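MGS-M5 (Unidentified, PDB 4Q3N) probably catalyses the NAD-dependent interconversion of L-lactate and pyruvate, as a tetrameric member of the lactate/malate dehydrogenase family. Local coordinates at residues A[202-205]-A[206-210]; A[181-184]-A[185-188]; A[20-24]-A[25-29]; A[238-241]-A[242-245]; A[221-224]-A[225-229]. One frame throughout, in Å; residues are numbered along the deposited sequence. Where two conformers were deposited one is given.

Interaction 1: residues A[202-205]-A[206-210]; sequences DEIS and FEDLE. With NA (sodium ion), chain B.
A chi1 of -62° keeps Asp208 CG beside its own backbone N and turns the carboxylate back over Ser205, the residue three places before it. Asp208 OD2 takes the N-H of Ser205 at 2.7 Å; the donor arrives from above the carboxylate plane, 39° out of it. The grip is mutual, since Asp208 N donates to Ser205 O at 3.0 Å. Aspartate suits the place because its short chain carries an acceptor back to an amide three residues earlier. Ile204, buried against Tyr160 and Ile161 of helix 147-161, is extended with CG1 anti to its backbone N (chi1 -167°) and brings CG1 to 3.9 Å from Asp208 OD2. Were Asp208 an alanine, the Ser205 amide would be likely to lose its carboxylate partner and Ile204 CG1 a neighbour. The same peptide group faces a metal: Ile204 O binds sodium at 2.3 Å, and the bond from Ser205 N to the carboxylate is likely to make that carbonyl a stronger ligand. Waters 1, 2 and 3 and the carbonyl oxygens of Ile198 and Met201 complete the shell, a main-chain sodium site in the turn joining helices 194-200 and 206-227.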
loop_
_atom_site.group_PDB
_atom_site.type_symbol
_atom_site.label_atom_id
_atom_site.label_comp_id
_atom_site.label_asym_id
_atom_site.label_seq_id
_atom_site.Cartn_x
_atom_site.Cartn_y
_atom_site.Cartn_z
ATOM N N ASP A 202 -34.904 -4.412 -4.235
ATOM C CA ASP A 202 -35.506 -5.751 -4.199
ATOM C C ASP A 202 -34.557 -6.791 -3.649
ATOM O O ASP A 202 -35.012 -7.834 -3.194
ATOM C CB ASP A 202 -35.942 -6.160 -5.579
ATOM C CG ASP A 202 -37.178 -5.383 -6.033
ATOM O OD1 ASP A 202 -37.931 -4.926 -5.144
ATOM O OD2 ASP A 202 -37.381 -5.202 -7.254
ATOM N N GLU A 203 -33.254 -6.484 -3.686
ATOM C CA GLU A 203 -32.187 -7.377 -3.224
ATOM C C GLU A 203 -32.202 -7.693 -1.721
ATOM O O GLU A 203 -31.561 -8.637 -1.297
ATOM C CB GLU A 203 -30.813 -6.775 -3.558
ATOM C CG GLU A 203 -30.448 -6.823 -5.042
ATOM C CD GLU A 203 -31.043 -5.666 -5.888
ATOM O OE1 GLU A 203 -31.852 -4.856 -5.380
ATOM O OE2 GLU A 203 -30.691 -5.583 -7.082
ATOM N N ILE A 204 -32.845 -6.867 -0.901
ATOM C CA ILE A 204 -32.790 -7.088 0.547
ATOM C C ILE A 204 -34.140 -6.737 1.189
ATOM O O ILE A 204 -34.771 -5.734 0.859
ATOM C CB ILE A 204 -31.629 -6.320 1.217
ATOM C CG1 ILE A 204 -31.405 -6.810 2.651
ATOM C CG2 ILE A 204 -31.804 -4.770 1.128
ATOM C CD1 ILE A 204 -29.954 -6.510 3.176
ATOM N N SER A 205 -34.604 -7.634 2.064
ATOM C CA SER A 205 -35.899 -7.465 2.715
ATOM C C SER A 205 -35.752 -7.566 4.231
ATOM O O SER A 205 -34.713 -7.983 4.744
ATOM C CB SER A 205 -36.916 -8.523 2.229
ATOM O OG SER A 205 -37.114 -8.490 0.826
ATOM N N PHE A 206 -36.812 -7.201 4.948
ATOM C CA PHE A 206 -36.846 -7.359 6.405
ATOM C C PHE A 206 -36.502 -8.794 6.837
ATOM O O PHE A 206 -35.762 -8.985 7.790
ATOM C CB PHE A 206 -38.219 -6.933 6.930
ATOM C CG PHE A 206 -38.303 -6.834 8.423
ATOM C CD1 PHE A 206 -37.868 -5.680 9.086
ATOM C CD2 PHE A 206 -38.854 -7.883 9.180
ATOM C CE1 PHE A 206 -37.959 -5.586 10.499
ATOM C CE2 PHE A 206 -38.949 -7.802 10.581
ATOM C CZ PHE A 206 -38.507 -6.662 11.246
ATOM N N GLU A 207 -36.988 -9.810 6.113
ATOM C CA GLU A 207 -36.728 -11.213 6.488
ATOM C C GLU A 207 -35.272 -11.565 6.419
ATOM O O GLU A 207 -34.797 -12.440 7.153
ATOM C CB GLU A 207 -37.496 -12.188 5.587
ATOM C CG GLU A 207 -39.006 -12.112 5.740
ATOM C CD GLU A 207 -39.603 -10.834 5.148
ATOM O OE1 GLU A 207 -39.217 -10.449 4.015
ATOM O OE2 GLU A 207 -40.466 -10.217 5.821
ATOM N N ASP A 208 -34.550 -10.890 5.529
ATOM C CA ASP A 208 -33.150 -11.210 5.362
ATOM C C ASP A 208 -32.367 -10.811 6.607
ATOM O O ASP A 208 -31.292 -11.361 6.878
ATOM C CB ASP A 208 -32.575 -10.490 4.106
ATOM C CG ASP A 208 -33.267 -10.928 2.840
ATOM O OD1 ASP A 208 -33.686 -12.133 2.753
ATOM O OD2 ASP A 208 -33.433 -10.072 1.951
ATOM N N LEU A 209 -32.882 -9.818 7.337
ATOM C CA LEU A 209 -32.138 -9.242 8.446
ATOM C C LEU A 209 -31.978 -10.279 9.556
ATOM O O LEU A 209 -30.909 -10.437 10.110
ATOM C CB LEU A 209 -32.842 -7.998 9.010
ATOM C CG LEU A 209 -32.958 -6.804 8.043
ATOM C CD1 LEU A 209 -33.556 -5.561 8.737
ATOM C CD2 LEU A 209 -31.626 -6.513 7.390
ATOM N N GLU A 210 -33.065 -10.969 9.884
ATOM C CA GLU A 210 -33.015 -11.976 10.940
ATOM C C GLU A 210 -32.103 -13.099 10.488
ATOM O O GLU A 210 -31.287 -13.590 11.276
ATOM C CB GLU A 210 -34.428 -12.487 11.285
ATOM C CG GLU A 210 -34.520 -13.480 12.483
ATOM C CD GLU A 210 -34.074 -12.894 13.830
ATOM O OE1 GLU A 210 -33.968 -11.650 13.980
ATOM O OE2 GLU A 210 -33.821 -13.695 14.755
HETATM NA NA NA B . -36.430 -4.717 -0.285
HETATM O O HOH W 1 -38.027 -3.741 -2.210
HETATM O O HOH W 2 -37.214 -6.901 -0.999
HETATM O O HOH W 3 -38.409 -5.010 0.927
#

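Interaction 2: residues A[181-184]-A[185-188]; sequences FVCW and SNAN
Ser185 OG is gripped by two polar groups: Asn186 ND2 donates to it at 3.0 Å, and the Glu294 carboxylate of helix 292-311 is hydrogen-bonded to it. The Asn186 bond lies close to the plane of its own amide, 15° out. That nitrogen also donates to Lys289 O, which fixes the rotation of the amide. Cys183 SG, anti to its backbone N (chi1 179°), packs 3.8 Å from both Ser185 OG and Asn186 CB; a thiol is small enough to fit between the serine hydroxyl and the Asn186 side chain, and Leu288 and Leu290 pack on it too. Cys183 is the centre of an inverse gamma turn, closed by a weak bond from Trp184 N to Val182 O. This tight bend folds the Trp184 ring over the residue two before it, with Val182 CG1 lying 3.3 Å above the ring centre. Ala187 CB approaches the same indole obliquely, 4.4 Å from Trp184 CE3. Leu153 and Ile157 of helix 147-161 also meet the tryptophan. Water 4 donates to Cys183 O at 2.7 Å and to Asn186 O at 2.6 Å, bridging two carbonyls three residues apart. The connection from strand 181-182 to strand 188-189 thus divides its chemistry: an apolar patch built on the indole, and a polar cluster of exposed Ser185 and buried Asn186 whose hydroxyl and amide N-H groups are satisfied by side chains and backbone.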
loop_
_atom_site.group_PDB
_atom_site.type_symbol
_atom_site.label_atom_id
_atom_site.label_comp_id
_atom_site.label_asym_id
_atom_site.label_seq_id
_atom_site.Cartn_x
_atom_site.Cartn_y
_atom_site.Cartn_z
ATOM N N PHE A 181 -25.821 -8.729 19.410
ATOM C CA PHE A 181 -27.026 -8.386 18.668
ATOM C C PHE A 181 -26.672 -7.323 17.628
ATOM O O PHE A 181 -25.635 -6.646 17.737
ATOM C CB PHE A 181 -28.131 -7.871 19.613
ATOM C CG PHE A 181 -27.768 -6.565 20.310
ATOM C CD1 PHE A 181 -27.015 -6.586 21.487
ATOM C CD2 PHE A 181 -28.152 -5.334 19.774
ATOM C CE1 PHE A 181 -26.647 -5.404 22.113
ATOM C CE2 PHE A 181 -27.802 -4.134 20.384
ATOM C CZ PHE A 181 -27.052 -4.161 21.572
ATOM N N VAL A 182 -27.501 -7.196 16.597
ATOM C CA VAL A 182 -27.252 -6.205 15.561
ATOM C C VAL A 182 -27.897 -4.910 15.967
ATOM O O VAL A 182 -29.038 -4.888 16.380
ATOM C CB VAL A 182 -27.858 -6.590 14.190
ATOM C CG1 VAL A 182 -27.448 -5.563 13.108
ATOM C CG2 VAL A 182 -27.483 -7.989 13.792
ATOM N N CYS A 183 -27.186 -3.817 15.805
ATOM C CA CYS A 183 -27.824 -2.531 16.009
ATOM C C CYS A 183 -28.437 -2.082 14.664
ATOM O O CYS A 183 -27.803 -1.359 13.883
ATOM C CB CYS A 183 -26.788 -1.523 16.538
ATOM S SG CYS A 183 -27.462 0.099 16.785
ATOM N N TRP A 184 -29.644 -2.556 14.357
ATOM C CA TRP A 184 -30.267 -2.167 13.088
ATOM C C TRP A 184 -30.742 -0.708 13.061
ATOM O O TRP A 184 -30.936 -0.177 11.991
ATOM C CB TRP A 184 -31.469 -3.078 12.763
ATOM C CG TRP A 184 -31.086 -4.549 12.458
ATOM C CD1 TRP A 184 -31.486 -5.685 13.138
ATOM C CD2 TRP A 184 -30.283 -5.000 11.367
ATOM N NE1 TRP A 184 -30.953 -6.806 12.543
ATOM C CE2 TRP A 184 -30.206 -6.426 11.459
ATOM C CE3 TRP A 184 -29.604 -4.344 10.326
ATOM C CZ2 TRP A 184 -29.498 -7.201 10.538
ATOM C CZ3 TRP A 184 -28.869 -5.111 9.420
ATOM C CH2 TRP A 184 -28.812 -6.528 9.538
ATOM N N SER A 185 -31.005 -0.087 14.222
ATOM C CA SER A 185 -31.573 1.268 14.235
ATOM C C SER A 185 -30.542 2.295 13.748
ATOM O O SER A 185 -30.914 3.405 13.329
ATOM C CB SER A 185 -32.041 1.653 15.632
ATOM O OG SER A 185 -30.920 1.637 16.525
ATOM N N ASN A 186 -29.268 1.952 13.873
ATOM C CA ASN A 186 -28.150 2.832 13.436
ATOM C C ASN A 186 -27.297 2.148 12.380
ATOM O O ASN A 186 -26.108 1.916 12.596
ATOM C CB ASN A 186 -27.233 3.207 14.608
ATOM C CG ASN A 186 -27.857 4.187 15.578
ATOM O OD1 ASN A 186 -27.453 5.346 15.639
ATOM N ND2 ASN A 186 -28.831 3.727 16.362
ATOM N N ALA A 187 -27.898 1.741 11.275
ATOM C CA ALA A 187 -27.170 1.001 10.249
ATOM C C ALA A 187 -27.405 1.723 8.937
ATOM O O ALA A 187 -28.525 2.128 8.682
ATOM C CB ALA A 187 -27.631 -0.438 10.167
ATOM N N ASN A 188 -26.347 1.960 8.161
ATOM C CA ASN A 188 -26.525 2.550 6.856
ATOM C C ASN A 188 -25.573 1.977 5.805
ATOM O O ASN A 188 -24.631 1.223 6.103
ATOM C CB ASN A 188 -26.400 4.071 6.898
ATOM C CG ASN A 188 -25.293 4.548 7.760
ATOM O OD1 ASN A 188 -25.479 4.725 8.968
ATOM N ND2 ASN A 188 -24.138 4.821 7.154
HETATM O O HOH W 4 -25.253 -0.382 13.569
#

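Interaction 3: residues A[20-24]-A[25-29]; sequences YAMVN and QGTVE
Met22 and Thr27 meet where helix 13-25 ends, their side chains crossing at about a right angle. Thr27 OG1 lies 3.6 Å from Met22 CG, and Thr27 CB is 3.9 Å from Met22 SD; the flexible thioether, bent at its last torsion, also brings SD to Val28 CG2. Beneath them the backbone closes in a Schellman motif: Thr27 N donates to Met22 O at 3.1 Å, almost straight at 160°, and Gly26 N makes a weak bond to Val23 O at 3.4 Å. Gly26 is the C-prime residue, its positive phi (58°) being easiest for glycine. Gln25 N bonds Ala21 O at 2.8 Å. One turn back, Asn24 ND2 returns to Tyr20 O at 2.8 Å, opposite the backbone N-H of Asn24, so both faces of that carbonyl are used. The same ND2 sits 3.3 Å above the centre of the Tyr20 ring. Asn24 OD1 accepts from Gln25 NE2 of the third subunit, and Gln25 NE2 in turn donates to Asn24 OD1 of that subunit, while Val239 of helix 232-246 packs on Met22 and Thr27. Backbone and amide donors therefore serve the carbonyls of Tyr20, Ala21, Met22 and Val23, and the asparagine bonds both its own helix and a neighbouring subunit.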
loop_
_atom_site.group_PDB
_atom_site.type_symbol
_atom_site.label_atom_id
_atom_site.label_comp_id
_atom_site.label_asym_id
_atom_site.label_seq_id
_atom_site.Cartn_x
_atom_site.Cartn_y
_atom_site.Cartn_z
ATOM N N TYR A 20 1.253 -12.349 10.948
ATOM C CA TYR A 20 1.536 -12.484 9.521
ATOM C C TYR A 20 0.805 -11.396 8.753
ATOM O O TYR A 20 1.315 -10.885 7.753
ATOM C CB TYR A 20 1.075 -13.818 9.009
ATOM C CG TYR A 20 1.541 -14.247 7.620
ATOM C CD1 TYR A 20 2.903 -14.223 7.250
ATOM C CD2 TYR A 20 0.642 -14.808 6.758
ATOM C CE1 TYR A 20 3.295 -14.748 6.008
ATOM C CE2 TYR A 20 1.028 -15.339 5.525
ATOM C CZ TYR A 20 2.348 -15.317 5.189
ATOM O OH TYR A 20 2.656 -15.894 3.987
ATOM N N ALA A 21 -0.430 -11.122 9.150
ATOM C CA ALA A 21 -1.198 -10.072 8.468
ATOM C C ALA A 21 -0.485 -8.725 8.606
ATOM O O ALA A 21 -0.409 -7.945 7.621
ATOM C CB ALA A 21 -2.679 -10.014 9.020
ATOM N N MET A 22 0.064 -8.447 9.799
ATOM C CA MET A 22 0.855 -7.208 10.001
ATOM C C MET A 22 2.082 -7.139 9.122
ATOM O O MET A 22 2.400 -6.066 8.592
ATOM C CB MET A 22 1.299 -7.048 11.462
ATOM C CG MET A 22 0.110 -6.537 12.330
ATOM S SD MET A 22 0.716 -5.727 13.794
ATOM C CE MET A 22 1.410 -7.137 14.596
ATOM N N VAL A 23 2.783 -8.266 8.996
ATOM C CA VAL A 23 3.941 -8.332 8.104
ATOM C C VAL A 23 3.526 -8.043 6.654
ATOM O O VAL A 23 4.212 -7.303 5.931
ATOM C CB VAL A 23 4.625 -9.694 8.175
ATOM C CG1 VAL A 23 5.719 -9.827 7.088
ATOM C CG2 VAL A 23 5.236 -9.882 9.570
ATOM N N ASN A 24 2.429 -8.628 6.199
ATOM C CA ASN A 24 2.012 -8.388 4.827
ATOM C C ASN A 24 1.438 -6.982 4.580
ATOM O O ASN A 24 1.460 -6.525 3.465
ATOM C CB ASN A 24 0.994 -9.433 4.448
ATOM C CG ASN A 24 1.685 -10.760 4.104
ATOM O OD1 ASN A 24 2.183 -10.898 2.985
ATOM N ND2 ASN A 24 1.777 -11.697 5.071
ATOM N N GLN A 25 0.855 -6.370 5.618
ATOM C CA GLN A 25 0.352 -5.007 5.507
ATOM C C GLN A 25 1.435 -3.984 5.869
ATOM O O GLN A 25 1.209 -2.810 5.679
ATOM C CB GLN A 25 -0.892 -4.794 6.410
ATOM C CG GLN A 25 -2.119 -5.621 5.944
ATOM C CD GLN A 25 -3.394 -5.125 6.606
ATOM O OE1 GLN A 25 -3.536 -3.908 6.859
ATOM N NE2 GLN A 25 -4.329 -6.054 6.934
ATOM N N GLY A 26 2.572 -4.407 6.417
ATOM C CA GLY A 26 3.553 -3.424 6.931
ATOM C C GLY A 26 3.001 -2.493 8.016
ATOM O O GLY A 26 3.261 -1.290 8.033
ATOM N N THR A 27 2.222 -3.029 8.953
ATOM C CA THR A 27 1.559 -2.209 9.989
ATOM C C THR A 27 2.481 -1.487 10.938
ATOM O O THR A 27 2.292 -0.290 11.240
ATOM C CB THR A 27 0.635 -3.119 10.851
ATOM O OG1 THR A 27 -0.182 -3.821 9.922
ATOM C CG2 THR A 27 -0.248 -2.245 11.770
ATOM N N VAL A 28 3.509 -2.200 11.392
ATOM C CA VAL A 28 4.470 -1.558 12.305
ATOM C C VAL A 28 5.866 -1.999 11.905
ATOM O O VAL A 28 5.998 -2.942 11.137
ATOM C CB VAL A 28 4.220 -1.951 13.803
ATOM C CG1 VAL A 28 2.841 -1.518 14.255
ATOM C CG2 VAL A 28 4.399 -3.503 13.988
ATOM N N GLU A 29 6.875 -1.339 12.474
ATOM C CA GLU A 29 8.266 -1.689 12.269
ATOM C C GLU A 29 8.714 -2.957 13.060
ATOM O O GLU A 29 9.451 -3.796 12.536
ATOM C CB GLU A 29 9.155 -0.535 12.706
ATOM C CG GLU A 29 10.657 -0.832 12.471
ATOM C CD GLU A 29 11.573 0.320 12.842
ATOM O OE1 GLU A 29 11.136 1.510 12.762
ATOM O OE2 GLU A 29 12.756 0.049 13.176
#

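Interaction 4: residues A[238-241]-A[242-245]; sequences LVRI and TAAI
Thr242 turns back on Leu238 within helix 232-246, an alpha-helix of the C-terminal domain that packs against the Rossmann helix 13-25. With OG1 beside its backbone N (chi1 -58°), the threonine donates its hydroxyl to Leu238 O at 2.7 Å, while Thr242 N reaches the same oxygen at 2.9 Å from the other face of the carbonyl plane. This is the usual way a buried threonine hides its hydroxyl in a helix, and here OG1 is also hydrogen-bonded to Tyr18 OH. The following backbone amides keep the same i to i+4 pattern, Ala243 N bonding Val239 O at 2.8 Å.

Arg240 behaves differently. Its CG is anti to the backbone N and the chain kinks at chi2 (64°), so the guanidinium doubles forward along the helix rather than standing off it. NH1 comes 3.9 Å from Ala243 CB, and Ala244 N lies at the edge of the group, near its plane. Alanines suit both positions because their methyls let the arginine lie so close. Its charge is met by Glu249 through a salt bridge, although Arg251 is also near, and Phe54 of the third subunit packs on the chain.

On the apolar side, Leu238, Ile241 and Ile245 point into the core toward strand 115-118. Both isoleucines take the conformation with CG1 beside the backbone N, which suits beta-branched residues in helices. It lays Ile245 CG1 3.5 Å from Ile241 O, and brings Ile245 CD1 to 4.2 Å from Ile241 CG2.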
loop_
_atom_site.group_PDB
_atom_site.type_symbol
_atom_site.label_atom_id
_atom_site.label_comp_id
_atom_site.label_asym_id
_atom_site.label_seq_id
_atom_site.Cartn_x
_atom_site.Cartn_y
_atom_site.Cartn_z
ATOM N N LEU A 238 -7.669 -7.603 14.377
ATOM C CA LEU A 238 -6.619 -7.124 15.286
ATOM C C LEU A 238 -5.645 -6.148 14.566
ATOM O O LEU A 238 -5.150 -5.167 15.166
ATOM C CB LEU A 238 -5.815 -8.289 15.881
ATOM C CG LEU A 238 -6.633 -9.207 16.820
ATOM C CD1 LEU A 238 -5.912 -10.562 17.156
ATOM C CD2 LEU A 238 -7.034 -8.427 18.116
ATOM N N VAL A 239 -5.343 -6.446 13.309
ATOM C CA VAL A 239 -4.519 -5.507 12.531
ATOM C C VAL A 239 -5.192 -4.147 12.453
ATOM O O VAL A 239 -4.560 -3.080 12.650
ATOM C CB VAL A 239 -4.245 -6.037 11.114
ATOM C CG1 VAL A 239 -3.545 -4.891 10.276
ATOM C CG2 VAL A 239 -3.364 -7.274 11.242
ATOM N N ARG A 240 -6.495 -4.162 12.199
ATOM C CA ARG A 240 -7.196 -2.893 12.006
ATOM C C ARG A 240 -7.216 -2.087 13.271
ATOM O O ARG A 240 -7.074 -0.849 13.236
ATOM C CB ARG A 240 -8.632 -3.123 11.542
ATOM C CG ARG A 240 -9.318 -1.830 11.037
ATOM C CD ARG A 240 -8.554 -1.285 9.738
ATOM N NE ARG A 240 -8.938 0.079 9.374
ATOM C CZ ARG A 240 -8.521 1.193 9.975
ATOM N NH1 ARG A 240 -7.747 1.144 11.059
ATOM N NH2 ARG A 240 -8.921 2.376 9.509
ATOM N N ILE A 241 -7.411 -2.768 14.403
ATOM C CA ILE A 241 -7.376 -2.080 15.706
ATOM C C ILE A 241 -5.985 -1.495 15.931
ATOM O O ILE A 241 -5.829 -0.337 16.311
ATOM C CB ILE A 241 -7.753 -3.030 16.860
ATOM C CG1 ILE A 241 -9.251 -3.427 16.729
ATOM C CG2 ILE A 241 -7.473 -2.374 18.207
ATOM C CD1 ILE A 241 -9.645 -4.755 17.517
ATOM N N THR A 242 -4.970 -2.296 15.638
ATOM C CA THR A 242 -3.578 -1.860 15.791
ATOM C C THR A 242 -3.287 -0.612 14.930
ATOM O O THR A 242 -2.601 0.332 15.356
ATOM C CB THR A 242 -2.626 -3.014 15.409
ATOM O OG1 THR A 242 -2.930 -4.150 16.267
ATOM C CG2 THR A 242 -1.161 -2.591 15.604
ATOM N N ALA A 243 -3.769 -0.637 13.702
ATOM C CA ALA A 243 -3.486 0.469 12.754
ATOM C C ALA A 243 -4.162 1.743 13.207
ATOM O O ALA A 243 -3.589 2.829 13.121
ATOM C CB ALA A 243 -3.957 0.082 11.332
ATOM N N ALA A 244 -5.371 1.608 13.772
ATOM C CA ALA A 244 -6.066 2.812 14.284
ATOM C C ALA A 244 -5.251 3.479 15.376
ATOM O O ALA A 244 -5.193 4.724 15.483
ATOM C CB ALA A 244 -7.445 2.451 14.817
ATOM N N ILE A 245 -4.625 2.655 16.223
ATOM C CA ILE A 245 -3.782 3.193 17.307
ATOM C C ILE A 245 -2.429 3.735 16.789
ATOM O O ILE A 245 -2.075 4.884 17.030
ATOM C CB ILE A 245 -3.512 2.105 18.392
ATOM C CG1 ILE A 245 -4.840 1.704 19.040
ATOM C CG2 ILE A 245 -2.423 2.646 19.407
ATOM C CD1 ILE A 245 -4.745 0.356 19.867
#

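Interaction 5: residues A[221-224]-A[225-229]; sequences YEII and SRKKA
The carboxylate of Glu222 and the guanidinium of Arg226, one helical turn apart, have their planes 58° apart, and one oxygen, Glu222 OE2, takes both guanidinium bonds in place of a coplanar two-oxygen pairing. Glu222 OE2 sits at the guanidinium edge, near its plane. Arg226 NE donates to it at 2.7 Å, nearly straight at 159°, on the anti side of the carboxylate, and NH2 adds a weak bond at 3.1 Å. The backbone Glu222 O lies in the guanidinium plane at the edge too. NH1 turns outward to a salt bridge with Glu42 of the third subunit, so the arginine joins two acids. The Tyr221 ring has Ser225 CB near it at an oblique angle, 4.1 Å from CE1.

Ser225 holds OG in the crowded position between backbone N and carbonyl carbon, from where it donates to Glu222 O at 2.8 Å. A lysine suits position 227 because its aliphatic part can cover Ile223 while its amine travels on: the two chains run side by side, Ile223 CG2 3.6 Å from Lys227 CG, and Lys227 NZ makes salt bridges to Glu44 and Asp47 of the third subunit. Ile223 O accepts from both Lys227 N, at 2.8 Å, and Arg226 N. With an alanine in place of Arg226, Glu222 is likely to lose its intrahelical mate and Glu42 of the third subunit this salt bridge. With Lys228 turning to positive phi just beyond, this is the C-terminal turn of helix 206-227, forming a charged subunit interface.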
loop_
_atom_site.group_PDB
_atom_site.type_symbol
_atom_site.label_atom_id
_atom_site.label_comp_id
_atom_site.label_asym_id
_atom_site.label_seq_id
_atom_site.Cartn_x
_atom_site.Cartn_y
_atom_site.Cartn_z
ATOM N N TYR A 221 -18.897 -21.118 14.799
ATOM C CA TYR A 221 -19.172 -22.555 14.832
ATOM C C TYR A 221 -18.994 -23.177 13.464
ATOM O O TYR A 221 -18.455 -24.284 13.301
ATOM C CB TYR A 221 -20.608 -22.841 15.311
ATOM C CG TYR A 221 -20.890 -24.317 15.318
ATOM C CD1 TYR A 221 -21.310 -24.976 14.171
ATOM C CD2 TYR A 221 -20.745 -25.056 16.490
ATOM C CE1 TYR A 221 -21.553 -26.373 14.182
ATOM C CE2 TYR A 221 -20.997 -26.415 16.517
ATOM C CZ TYR A 221 -21.400 -27.069 15.359
ATOM O OH TYR A 221 -21.672 -28.407 15.390
ATOM N N GLU A 222 -19.518 -22.470 12.480
ATOM C CA GLU A 222 -19.515 -22.965 11.111
ATOM C C GLU A 222 -18.060 -23.169 10.628
ATOM O O GLU A 222 -17.721 -24.208 10.031
ATOM C CB GLU A 222 -20.276 -21.961 10.226
ATOM C CG GLU A 222 -20.675 -22.421 8.880
ATOM C CD GLU A 222 -21.439 -23.742 8.903
ATOM O OE1 GLU A 222 -22.606 -23.742 9.358
ATOM O OE2 GLU A 222 -20.841 -24.766 8.462
ATOM N N ILE A 223 -17.210 -22.180 10.899
ATOM C CA ILE A 223 -15.831 -22.256 10.464
ATOM C C ILE A 223 -15.088 -23.362 11.244
ATOM O O ILE A 223 -14.431 -24.216 10.658
ATOM C CB ILE A 223 -15.142 -20.895 10.613
ATOM C CG1 ILE A 223 -15.684 -19.925 9.531
ATOM C CG2 ILE A 223 -13.584 -21.040 10.413
ATOM C CD1 ILE A 223 -15.466 -18.356 9.878
ATOM N N ILE A 224 -15.226 -23.352 12.561
ATOM C CA ILE A 224 -14.605 -24.381 13.410
ATOM C C ILE A 224 -14.982 -25.757 12.954
ATOM O O ILE A 224 -14.124 -26.648 12.905
ATOM C CB ILE A 224 -15.021 -24.192 14.882
ATOM C CG1 ILE A 224 -14.366 -22.913 15.453
ATOM C CG2 ILE A 224 -14.651 -25.427 15.741
ATOM C CD1 ILE A 224 -15.115 -22.338 16.654
ATOM N N SER A 225 -16.253 -25.956 12.585
ATOM C CA SER A 225 -16.670 -27.304 12.222
ATOM C C SER A 225 -16.052 -27.748 10.877
ATOM O O SER A 225 -16.073 -28.926 10.542
ATOM C CB SER A 225 -18.201 -27.415 12.127
ATOM O OG SER A 225 -18.672 -26.678 10.995
ATOM N N ARG A 226 -15.557 -26.799 10.088
ATOM C CA ARG A 226 -15.035 -27.102 8.744
ATOM C C ARG A 226 -13.501 -27.126 8.653
ATOM O O ARG A 226 -12.917 -27.873 7.854
ATOM C CB ARG A 226 -15.543 -26.052 7.749
ATOM C CG ARG A 226 -16.952 -26.272 7.338
ATOM C CD ARG A 226 -17.482 -24.948 6.757
ATOM N NE ARG A 226 -18.933 -25.047 6.578
ATOM C CZ ARG A 226 -19.517 -25.496 5.490
ATOM N NH1 ARG A 226 -18.780 -25.924 4.473
ATOM N NH2 ARG A 226 -20.844 -25.525 5.426
ATOM N N LYS A 227 -12.858 -26.246 9.425
ATOM C CA LYS A 227 -11.398 -26.172 9.415
ATOM C C LYS A 227 -10.766 -26.112 10.826
ATOM O O LYS A 227 -9.685 -25.566 10.966
ATOM C CB LYS A 227 -10.951 -24.946 8.592
ATOM C CG LYS A 227 -11.514 -23.645 9.086
ATOM C CD LYS A 227 -10.756 -22.410 8.409
ATOM C CE LYS A 227 -9.418 -22.150 9.101
ATOM N NZ LYS A 227 -8.749 -20.878 8.656
ATOM N N LYS A 228 -11.459 -26.639 11.846
ATOM C CA LYS A 228 -10.949 -26.820 13.240
ATOM C C LYS A 228 -10.907 -25.575 14.103
ATOM O O LYS A 228 -11.121 -25.639 15.303
ATOM C CB LYS A 228 -9.544 -27.457 13.249
ATOM C CG LYS A 228 -9.521 -28.880 12.699
ATOM C CD LYS A 228 -8.100 -29.445 12.673
ATOM C CE LYS A 228 -8.049 -30.802 11.991
ATOM N NZ LYS A 228 -6.693 -31.446 12.141
ATOM N N ALA A 229 -10.666 -24.411 13.507
ATOM C CA ALA A 229 -10.518 -23.206 14.293
ATOM C C ALA A 229 -10.740 -22.000 13.380
ATOM O O ALA A 229 -10.566 -22.126 12.176
ATOM C CB ALA A 229 -9.106 -23.154 14.936
#

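Along the chain the contacts come in the order 3, 2, 1, 5, 4. Interaction 3 belongs to the NAD-binding domain and the others to the C-terminal one, yet interactions 3 and 4 touch, their centres 11 Å apart, as Val239 packs on helix 13-25. Interactions 1 and 5 mark the beginning and end of helix 206-227, centres 26 Å apart. Interaction 2 touches interaction 1 where Leu209 CD2 meets Trp184 CH2 at 3.5 Å, 14 Å between centres. Interactions 3, 4 and 5 all meet the third subunit, whereas interaction 1 contacts no other chain. The set thus includes a peripheral sodium site, a junction between the two domains and parts of the subunit interface.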